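Local atomic coordinates of phosphoethanolamine N-methyltransferase 1 (Haemonchus contortus, PDB entry 4KRG), a protein that transfers a methyl group from S-adenosylmethionine to the amine of phosphoethanolamine, a step toward phosphocholine in a parasitic nematode. Residues Gly69-Val74 and Leu124-Trp129; Lys281-Ala286 and Lys401-Glu406. One frame throughout, in Å; residues are numbered along the deposited sequence.

Contact 1: Gly69-Val74 and Leu124-Trp129; sequences GRFTTV and LVFTNW. With SAH (S-adenosyl-L-homocysteine), chain D; OPE (phosphoric acid mono-(2-amino-ethyl) ester), chain C.
R70 and N128 meet over one carboxylate oxygen, O of S-adenosylhomocysteine (SAH), in the Rossmann-like methyltransferase domain, where the first turn of helix 70-78 faces the loop that follows strand 122-126. N128 ND2 donates to SAH O at 2.9 Å, somewhat bent at 145°. R70 NH2 adds a longer bond to SAH O, 3.2 Å. The other carboxylate oxygen goes to the same arginine, with R70 NE only 2.6 Å from SAH OXT, so the guanidinium spans both oxygens. To get there R70 leaves with CG between its backbone N and carbonyl carbon (chi1 58°) and then runs extended to NE. E42 OE2 forms a salt bridge with R70 NH1, and R159 takes N128 OD1, which fixes how the amide is turned. At the amino end of the ligand, SAH N donates to the backbone N128 O at 2.8 Å.

Next to this polar cluster, F71 presents one ring face to F126, with F71 CG 3.5 Å from F126 CE2 and the planes inclined at 55°. The edge of F71 at CE2 points to SAH O, and F71 CE2 also lies against one face of the R70 guanidinium, toward its rim.

W129 lines the pocket beside both ligands. Its CZ3 comes within 3.4 Å of R70 NH2, and N128 ND2 lies on one ring face. Phosphoethanolamine (OPE) covers the opposite face, its CB over the ring centre, while Q231 accepts from W129 NE1. The substrate amine, OPE N, lies 3.7 Å from SAH SD.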
loop_
_atom_site.group_PDB
_atom_site.type_symbol
_atom_site.label_atom_id
_atom_site.label_comp_id
_atom_site.label_asym_id
_atom_site.label_seq_id
_atom_site.Cartn_x
_atom_site.Cartn_y
_atom_site.Cartn_z
ATOM N N GLY A 69 -23.285 1.067 6.564
ATOM C CA GLY A 69 -23.193 2.022 5.477
ATOM C C GLY A 69 -22.490 3.329 5.752
ATOM O O GLY A 69 -22.805 4.335 5.113
ATOM N N ARG A 70 -21.533 3.340 6.674
ATOM C CA ARG A 70 -20.872 4.604 7.005
ATOM C C ARG A 70 -20.152 5.250 5.811
ATOM O O ARG A 70 -20.028 6.463 5.747
ATOM C CB ARG A 70 -19.958 4.464 8.225
ATOM C CG ARG A 70 -18.891 3.425 8.088
ATOM C CD ARG A 70 -18.171 3.159 9.404
ATOM N NE ARG A 70 -16.974 2.379 9.133
ATOM C CZ ARG A 70 -15.747 2.874 9.008
ATOM N NH1 ARG A 70 -15.506 4.167 9.161
ATOM N NH2 ARG A 70 -14.754 2.057 8.733
ATOM N N PHE A 71 -19.695 4.445 4.861
ATOM C CA PHE A 71 -19.145 4.992 3.626
ATOM C C PHE A 71 -20.248 5.313 2.619
ATOM O O PHE A 71 -20.198 6.345 1.945
ATOM C CB PHE A 71 -18.135 4.027 3.005
ATOM C CG PHE A 71 -16.869 3.892 3.790
ATOM C CD1 PHE A 71 -15.940 4.919 3.807
ATOM C CD2 PHE A 71 -16.601 2.739 4.507
ATOM C CE1 PHE A 71 -14.758 4.801 4.532
ATOM C CE2 PHE A 71 -15.420 2.614 5.231
ATOM C CZ PHE A 71 -14.502 3.651 5.242
ATOM N N THR A 72 -21.229 4.419 2.513
ATOM C CA THR A 72 -22.359 4.602 1.602
ATOM C C THR A 72 -22.981 5.972 1.793
ATOM O O THR A 72 -23.273 6.673 0.827
ATOM C CB THR A 72 -23.430 3.511 1.811
ATOM O OG1 THR A 72 -22.934 2.265 1.313
ATOM C CG2 THR A 72 -24.712 3.857 1.075
ATOM N N THR A 73 -23.148 6.356 3.053
ATOM C CA THR A 73 -23.730 7.640 3.414
ATOM C C THR A 73 -23.041 8.813 2.717
ATOM O O THR A 73 -23.704 9.690 2.173
ATOM C CB THR A 73 -23.698 7.842 4.940
ATOM O OG1 THR A 73 -24.528 6.854 5.563
ATOM C CG2 THR A 73 -24.208 9.217 5.307
ATOM N N VAL A 74 -21.713 8.817 2.722
ATOM C CA VAL A 74 -20.962 9.916 2.139
ATOM C C VAL A 74 -20.746 9.728 0.636
ATOM O O VAL A 74 -20.727 10.702 -0.117
ATOM C CB VAL A 74 -19.615 10.134 2.869
ATOM C CG1 VAL A 74 -18.880 11.336 2.296
ATOM C CG2 VAL A 74 -19.844 10.338 4.364
ATOM N N LEU A 124 -16.886 2.808 -10.010
ATOM C CA LEU A 124 -16.098 2.540 -8.811
ATOM C C LEU A 124 -16.626 1.306 -8.097
ATOM O O LEU A 124 -17.819 1.208 -7.820
ATOM C CB LEU A 124 -16.140 3.735 -7.856
ATOM C CG LEU A 124 -15.451 3.562 -6.492
ATOM C CD1 LEU A 124 -13.952 3.384 -6.649
ATOM C CD2 LEU A 124 -15.745 4.744 -5.580
ATOM N N VAL A 125 -15.741 0.357 -7.827
ATOM C CA VAL A 125 -16.051 -0.744 -6.933
ATOM C C VAL A 125 -15.381 -0.404 -5.612
ATOM O O VAL A 125 -14.155 -0.358 -5.523
ATOM C CB VAL A 125 -15.536 -2.098 -7.487
ATOM C CG1 VAL A 125 -15.663 -3.210 -6.441
ATOM C CG2 VAL A 125 -16.302 -2.481 -8.742
ATOM N N PHE A 126 -16.184 -0.121 -4.594
ATOM C CA PHE A 126 -15.643 0.307 -3.318
ATOM C C PHE A 126 -15.771 -0.785 -2.277
ATOM O O PHE A 126 -16.863 -1.305 -2.038
ATOM C CB PHE A 126 -16.354 1.558 -2.810
ATOM C CG PHE A 126 -15.836 2.041 -1.484
ATOM C CD1 PHE A 126 -14.756 2.914 -1.423
ATOM C CD2 PHE A 126 -16.412 1.610 -0.295
ATOM C CE1 PHE A 126 -14.267 3.356 -0.201
ATOM C CE2 PHE A 126 -15.921 2.047 0.933
ATOM C CZ PHE A 126 -14.851 2.915 0.976
ATOM N N THR A 127 -14.656 -1.125 -1.647
ATOM C CA THR A 127 -14.680 -2.029 -0.516
ATOM C C THR A 127 -13.756 -1.497 0.570
ATOM O O THR A 127 -12.864 -0.692 0.308
ATOM C CB THR A 127 -14.240 -3.451 -0.902
ATOM O OG1 THR A 127 -12.858 -3.434 -1.271
ATOM C CG2 THR A 127 -15.080 -4.000 -2.054
ATOM N N ASN A 128 -13.982 -1.956 1.791
ATOM C CA ASN A 128 -13.155 -1.585 2.931
ATOM C C ASN A 128 -13.307 -2.695 3.965
ATOM O O ASN A 128 -14.389 -2.863 4.528
ATOM C CB ASN A 128 -13.592 -0.220 3.493
ATOM C CG ASN A 128 -12.681 0.282 4.609
ATOM O OD1 ASN A 128 -11.632 0.878 4.353
ATOM N ND2 ASN A 128 -13.081 0.046 5.850
ATOM N N TRP A 129 -12.234 -3.462 4.176
ATOM C CA TRP A 129 -12.252 -4.671 5.018
ATOM C C TRP A 129 -13.141 -5.805 4.463
ATOM O O TRP A 129 -14.144 -6.157 5.081
ATOM C CB TRP A 129 -12.713 -4.355 6.449
ATOM C CG TRP A 129 -11.758 -3.597 7.323
ATOM C CD1 TRP A 129 -10.405 -3.780 7.440
ATOM C CD2 TRP A 129 -12.105 -2.547 8.225
ATOM N NE1 TRP A 129 -9.889 -2.901 8.370
ATOM C CE2 TRP A 129 -10.911 -2.130 8.865
ATOM C CE3 TRP A 129 -13.303 -1.910 8.564
ATOM C CZ2 TRP A 129 -10.891 -1.114 9.816
ATOM C CZ3 TRP A 129 -13.282 -0.903 9.503
ATOM C CH2 TRP A 129 -12.084 -0.513 10.122
HETATM N N SAH D . -16.982 -1.969 5.053
HETATM C CA SAH D . -17.699 -1.498 6.248
HETATM C CB SAH D . -17.877 -2.708 7.229
HETATM C CG SAH D . -16.568 -3.405 7.595
HETATM S SD SAH D . -16.748 -4.948 8.537
HETATM C C SAH D . -16.982 -0.381 6.893
HETATM O O SAH D . -15.762 -0.347 6.870
HETATM O OXT SAH D . -17.582 0.309 7.690
HETATM C "C5'" SAH D . -17.199 -6.205 7.313
HETATM C "C4'" SAH D . -18.441 -6.090 6.615
HETATM O "O4'" SAH D . -18.393 -6.894 5.406
HETATM C "C3'" SAH D . -19.564 -6.609 7.418
HETATM O "O3'" SAH D . -20.702 -5.805 7.204
HETATM C "C2'" SAH D . -19.803 -7.942 6.882
HETATM O "O2'" SAH D . -21.136 -8.329 7.071
HETATM C "C1'" SAH D . -19.474 -7.774 5.447
HETATM N N9 SAH D . -19.129 -9.061 4.747
HETATM C C8 SAH D . -18.130 -9.905 5.035
HETATM N N7 SAH D . -18.105 -10.832 4.075
HETATM C C5 SAH D . -19.067 -10.584 3.185
HETATM C C6 SAH D . -19.491 -11.219 2.005
HETATM N N6 SAH D . -18.876 -12.359 1.542
HETATM N N1 SAH D . -20.521 -10.678 1.331
HETATM C C2 SAH D . -21.135 -9.578 1.750
HETATM N N3 SAH D . -20.753 -8.951 2.876
HETATM C C4 SAH D . -19.728 -9.428 3.605
HETATM C CA OPE C . -11.441 -4.909 11.554
HETATM C CB OPE C . -12.872 -4.612 11.248
HETATM O O1 OPE C . -9.672 -6.006 13.537
HETATM O O2 OPE C . -8.613 -6.361 11.355
HETATM O O3 OPE C . -9.863 -8.240 12.414
HETATM O O4 OPE C . -11.091 -6.243 11.522
HETATM N N OPE C . -13.422 -5.186 10.048
HETATM P P OPE C . -9.786 -6.741 12.222
#

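Contact 2: Lys281-Ala286 and Lys401-Glu406; sequences KIFSNA and KVVLLE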
loop_
_atom_site.group_PDB
_atom_site.type_symbol
_atom_site.label_atom_id
_atom_site.label_comp_id
_atom_site.label_asym_id
_atom_site.label_seq_id
_atom_site.Cartn_x
_atom_site.Cartn_y
_atom_site.Cartn_z
ATOM N N LYS A 281 26.469 4.949 7.641
ATOM C CA LYS A 281 27.805 5.519 7.781
ATOM C C LYS A 281 28.139 6.446 6.614
ATOM O O LYS A 281 28.791 7.472 6.797
ATOM C CB LYS A 281 28.849 4.403 7.890
ATOM C CG LYS A 281 30.301 4.886 7.920
ATOM C CD LYS A 281 30.735 5.289 9.331
ATOM C CE LYS A 281 31.954 6.210 9.338
ATOM N NZ LYS A 281 33.176 5.575 8.782
ATOM N N ILE A 282 27.675 6.086 5.421
ATOM C CA ILE A 282 27.915 6.887 4.220
ATOM C C ILE A 282 27.113 8.183 4.226
ATOM O O ILE A 282 27.659 9.261 4.010
ATOM C CB ILE A 282 27.551 6.105 2.948
ATOM C CG1 ILE A 282 28.310 4.776 2.891
ATOM C CG2 ILE A 282 27.807 6.949 1.718
ATOM C CD1 ILE A 282 29.797 4.914 2.984
ATOM N N PHE A 283 25.815 8.066 4.475
ATOM C CA PHE A 283 24.920 9.219 4.509
ATOM C C PHE A 283 25.249 10.161 5.661
ATOM O O PHE A 283 24.863 11.328 5.643
ATOM C CB PHE A 283 23.461 8.765 4.633
ATOM C CG PHE A 283 22.821 8.352 3.324
ATOM C CD1 PHE A 283 22.664 9.265 2.285
ATOM C CD2 PHE A 283 22.329 7.063 3.152
ATOM C CE1 PHE A 283 22.062 8.894 1.091
ATOM C CE2 PHE A 283 21.727 6.686 1.960
ATOM C CZ PHE A 283 21.590 7.607 0.929
ATOM N N SER A 284 25.948 9.649 6.667
ATOM C CA SER A 284 26.304 10.451 7.836
ATOM C C SER A 284 27.188 11.642 7.473
ATOM O O SER A 284 27.171 12.667 8.154
ATOM C CB SER A 284 26.988 9.589 8.897
ATOM O OG SER A 284 28.313 9.279 8.518
ATOM N N ASN A 285 27.952 11.520 6.395
ATOM C CA ASN A 285 28.838 12.608 5.995
ATOM C C ASN A 285 28.267 13.532 4.918
ATOM O O ASN A 285 29.004 14.339 4.351
ATOM C CB ASN A 285 30.205 12.076 5.561
ATOM C CG ASN A 285 31.341 13.006 5.955
ATOM O OD1 ASN A 285 31.426 13.449 7.103
ATOM N ND2 ASN A 285 32.209 13.319 5.000
ATOM N N ALA A 286 26.965 13.426 4.648
ATOM C CA ALA A 286 26.317 14.278 3.646
ATOM C C ALA A 286 24.991 14.861 4.117
ATOM O O ALA A 286 24.506 15.848 3.566
ATOM C CB ALA A 286 26.120 13.528 2.347
ATOM N N LYS A 401 17.013 20.674 -0.417
ATOM C CA LYS A 401 18.307 20.045 -0.657
ATOM C C LYS A 401 18.122 18.555 -0.865
ATOM O O LYS A 401 17.209 17.951 -0.305
ATOM C CB LYS A 401 19.246 20.283 0.521
ATOM C CG LYS A 401 19.576 21.745 0.768
ATOM C CD LYS A 401 20.414 21.917 2.024
ATOM C CE LYS A 401 20.438 23.368 2.460
ATOM N NZ LYS A 401 20.837 24.240 1.334
ATOM N N VAL A 402 18.986 17.957 -1.675
ATOM C CA VAL A 402 18.914 16.526 -1.920
ATOM C C VAL A 402 20.266 15.885 -1.632
ATOM O O VAL A 402 21.303 16.547 -1.677
ATOM C CB VAL A 402 18.479 16.206 -3.365
ATOM C CG1 VAL A 402 17.205 16.959 -3.719
ATOM C CG2 VAL A 402 19.587 16.563 -4.347
ATOM N N VAL A 403 20.234 14.598 -1.304
ATOM C CA VAL A 403 21.438 13.804 -1.109
ATOM C C VAL A 403 21.202 12.466 -1.797
ATOM O O VAL A 403 20.230 11.770 -1.496
ATOM C CB VAL A 403 21.754 13.580 0.392
ATOM C CG1 VAL A 403 23.015 12.747 0.560
ATOM C CG2 VAL A 403 21.911 14.901 1.117
ATOM N N LEU A 404 22.069 12.119 -2.739
ATOM C CA LEU A 404 21.908 10.879 -3.489
ATOM C C LEU A 404 23.103 9.965 -3.282
ATOM O O LEU A 404 24.240 10.412 -3.363
ATOM C CB LEU A 404 21.769 11.171 -4.982
ATOM C CG LEU A 404 20.757 12.243 -5.366
ATOM C CD1 LEU A 404 20.820 12.506 -6.857
ATOM C CD2 LEU A 404 19.358 11.828 -4.954
ATOM N N LEU A 405 22.846 8.690 -3.007
ATOM C CA LEU A 405 23.898 7.676 -3.045
ATOM C C LEU A 405 23.663 6.875 -4.314
ATOM O O LEU A 405 22.558 6.385 -4.551
ATOM C CB LEU A 405 23.849 6.771 -1.812
ATOM C CG LEU A 405 24.908 5.666 -1.684
ATOM C CD1 LEU A 405 26.327 6.236 -1.721
ATOM C CD2 LEU A 405 24.690 4.871 -0.409
ATOM N N GLU A 406 24.685 6.767 -5.152
ATOM C CA GLU A 406 24.499 6.170 -6.466
ATOM C C GLU A 406 25.498 5.070 -6.776
ATOM O O GLU A 406 26.700 5.288 -6.678
ATOM C CB GLU A 406 24.599 7.248 -7.545
ATOM C CG GLU A 406 23.452 8.223 -7.555
ATOM C CD GLU A 406 22.144 7.564 -7.931
ATOM O OE1 GLU A 406 22.159 6.560 -8.685
ATOM O OE2 GLU A 406 21.093 8.054 -7.464
#
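V403 and L405, two residues apart on strand 400-408 and therefore on the same face of it, are the bumps that helix 280-283 and the turn after it have to fit. V403 CG1, set anti to its own backbone N (chi1 180°), enters the notch between A286 and F283. A286 CB closes one wall of that notch, 3.7 Å from V403 CG1. The other wall is the rim of the phenyl ring, where F283 CD1 lies 3.9 Å from V403 CG1 and the methyl approaches close to the ring plane. The side chains of F283 and V403 run antiparallel alongside each other, and the far end of the phenyl reaches L405. There F283 CZ rests 3.6 Å from L405 CB, near the root of the leucine. The far end of L405 reaches a methyl of I282: L405 CD1 meets I282 CG2 at 3.8 Å, the two side chains crossing at about a right angle.

The strand belongs to the C-terminal half of the chain, whose strand order resembles that of a class I methyltransferase: 372-378 runs parallel on one side of 400-408, and 458-465 antiparallel on the other. F283 also leans on V376 and T378 of the first neighbour, and A286 on L461 of the second, so the short helix and its turn lie across three strands. A bound octyl glucoside detergent touches F283 as well. No hydrogen bond joins the two segments; aliphatic and aromatic carbon meets carbon at buried positions, which implies that fit and exclusion of water hold them together.

In the fold
Following the chain from the N terminus, contact 1 comes first: strand 60-64 leads into helix 70-78, and 49 intervening residues bring the chain back along strand 122-126, closing the loop beside the first strand. Strands 154-161, 208-218 and 231-240 and the long helix 249-271 then carry it to the other half of the molecule. Contact 2 opens at 281-286 and closes 114 residues later, tying the segment ahead of the second set of strands to strand 400-408 within that set. The loops are in series, neither nested nor crossed. The centres of the two contacts lie about 43 Å apart, on opposite sides of the chain's centre, while strands 208-218 and 350-354 pair antiparallel between the two halves.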